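Local coordinates for protein serine hydrolase CCSP0084 (Cycloclasticus sp. P1, PDB 4I3F) that probably acts as a serine esterase and hydrolase of meta-cleavage products, in a bacterium that degrades polyaromatic hydrocarbons, at residues H133-H138 against N237-Q242. Sequence-based numbering, arbitrary orientation.
With NA (sodium ion), chain D.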
# COMPACT_ATOMS: atom_id res chain seq x y z
N HIS A 133 6.07 2.81 -9.51
CA HIS A 133 5.94 2.43 -10.91
C HIS A 133 4.91 3.26 -11.66
O HIS A 133 5.08 3.54 -12.84
CB HIS A 133 5.69 0.93 -11.04
CG HIS A 133 6.88 0.11 -10.68
ND1 HIS A 133 7.75 -0.39 -11.63
CD2 HIS A 133 7.39 -0.25 -9.48
CE1 HIS A 133 8.72 -1.05 -11.02
NE2 HIS A 133 8.52 -0.98 -9.72
N LEU A 134 3.85 3.69 -10.97
CA LEU A 134 2.87 4.58 -11.58
C LEU A 134 3.48 5.94 -11.93
O LEU A 134 3.23 6.47 -13.00
CB LEU A 134 1.66 4.77 -10.66
CG LEU A 134 0.58 3.68 -10.78
CD1 LEU A 134 -0.34 3.72 -9.55
CD2 LEU A 134 -0.23 3.87 -12.06
N LEU A 135 4.28 6.49 -11.02
CA LEU A 135 4.92 7.78 -11.28
C LEU A 135 5.93 7.67 -12.42
O LEU A 135 6.11 8.61 -13.19
CB LEU A 135 5.64 8.30 -10.02
CG LEU A 135 4.77 8.45 -8.77
CD1 LEU A 135 5.62 8.91 -7.59
CD2 LEU A 135 3.64 9.42 -9.01
N ASN A 136 6.57 6.51 -12.53
CA ASN A 136 7.54 6.29 -13.59
C ASN A 136 6.87 6.12 -14.94
O ASN A 136 7.33 6.68 -15.94
CB ASN A 136 8.37 5.03 -13.28
CG ASN A 136 9.44 4.77 -14.32
OD1 ASN A 136 10.21 5.67 -14.69
ND2 ASN A 136 9.49 3.54 -14.81
N ARG A 137 5.79 5.35 -14.96
CA ARG A 137 5.17 4.96 -16.24
C ARG A 137 4.12 5.95 -16.73
O ARG A 137 3.96 6.13 -17.93
CB ARG A 137 4.55 3.56 -16.12
CG ARG A 137 5.57 2.44 -15.96
CD ARG A 137 4.91 1.08 -15.81
NE ARG A 137 5.79 0.14 -15.13
CZ ARG A 137 5.53 -1.16 -14.99
NH1 ARG A 137 4.42 -1.67 -15.50
NH2 ARG A 137 6.39 -1.93 -14.35
N HIS A 138 3.42 6.58 -15.79
CA HIS A 138 2.32 7.49 -16.11
C HIS A 138 2.41 8.78 -15.30
O HIS A 138 1.46 9.12 -14.58
CB HIS A 138 1.00 6.80 -15.80
CG HIS A 138 0.81 5.51 -16.53
ND1 HIS A 138 0.39 5.45 -17.84
CD2 HIS A 138 0.98 4.22 -16.14
CE1 HIS A 138 0.31 4.18 -18.22
NE2 HIS A 138 0.67 3.42 -17.21
N ASN A 237 15.63 8.87 -10.50
CA ASN A 237 16.10 10.24 -10.67
C ASN A 237 15.11 11.06 -11.47
O ASN A 237 15.04 12.29 -11.34
CB ASN A 237 17.44 10.30 -11.42
CG ASN A 237 18.63 9.75 -10.62
OD1 ASN A 237 19.68 9.50 -11.20
ND2 ASN A 237 18.46 9.56 -9.32
N ASN A 238 14.36 10.38 -12.34
CA ASN A 238 13.44 11.06 -13.24
C ASN A 238 11.99 11.06 -12.76
O ASN A 238 11.09 11.52 -13.47
CB ASN A 238 13.58 10.50 -14.66
CG ASN A 238 14.82 11.02 -15.35
OD1 ASN A 238 14.83 12.14 -15.86
ND2 ASN A 238 15.88 10.22 -15.36
N ILE A 239 11.76 10.57 -11.55
CA ILE A 239 10.47 10.78 -10.91
C ILE A 239 10.51 12.19 -10.34
O ILE A 239 11.23 12.45 -9.38
CB ILE A 239 10.21 9.74 -9.79
CG1 ILE A 239 10.00 8.35 -10.39
CG2 ILE A 239 9.00 10.16 -8.94
CD1 ILE A 239 9.82 7.25 -9.33
N SER A 240 9.75 13.11 -10.94
CA SER A 240 9.84 14.52 -10.59
C SER A 240 8.79 15.00 -9.58
O SER A 240 8.83 16.15 -9.14
CB SER A 240 9.77 15.39 -11.85
OG SER A 240 10.79 15.05 -12.75
N HIS A 241 7.86 14.13 -9.22
CA HIS A 241 6.77 14.51 -8.34
C HIS A 241 7.23 14.95 -6.96
O HIS A 241 8.17 14.38 -6.40
CB HIS A 241 5.80 13.34 -8.20
CG HIS A 241 5.28 12.84 -9.51
ND1 HIS A 241 6.01 12.00 -10.33
CD2 HIS A 241 4.11 13.07 -10.16
CE1 HIS A 241 5.32 11.74 -11.42
NE2 HIS A 241 4.16 12.38 -11.34
N GLN A 242 6.57 15.97 -6.41
CA GLN A 242 6.77 16.31 -5.00
C GLN A 242 6.32 15.12 -4.16
O GLN A 242 5.21 14.60 -4.34
CB GLN A 242 5.96 17.55 -4.62
CG GLN A 242 6.27 18.78 -5.48
CD GLN A 242 7.67 19.31 -5.27
OE1 GLN A 242 8.20 19.25 -4.17
NE2 GLN A 242 8.28 19.82 -6.34
NA NA D . 0.22 7.43 -19.41
O HOH W 1 8.42 9.97 -13.91
O HOH W 2 -0.33 6.40 -21.89
O HOH W 3 -2.52 7.69 -18.68
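L135 packs against I239 and H241 where the end of helix 126-137 meets the loop that leads into strand 243-248. Both pieces belong to the alpha/beta hydrolase fold. The helix follows strand 119-124 and what is probably the nucleophile elbow, but this contact lies at the other end of the helix. The tight part centres on L135. Its CD2 methyl sits over the centre of the H241 imidazole as a CH-pi contact, 3.6 Å from the ring centroid and only 3° off the normal. CB of L135 lies 3.7 Å from ND1 of H241. The other methyl, CD1, meets CG2 of I239 at 3.8 Å, and the two side chains cross at about a right angle. In I239 the CG2 branch stands anti to the backbone N, which brings this methyl to the leucine. F142 of strand 142-148 also touches both L135 and H241, and so joins the contact to the central sheet. The imidazole is held at one polar corner, where NE2 is hydrogen-bonded to P139 O. ND1 is buried beside L135 and has no polar partner. With an alanine here in place of H241, P139 O would probably lose its NE2 partner and CD2 of L135 the ring face it rests on. The other side is looser and wetter. N136 only brushes I239, with its backbone N 4.4 Å from CG1. A water lies between the backbones, 2.8 Å from L135 O and 3.1 Å from N238 O, close enough to donate to either. Beyond the helix end, H138 binds a sodium ion that E140 also holds. Two waters also bind the ion, which lies in the plane of the H138 ring, at its edge, 2.5 Å from ND1.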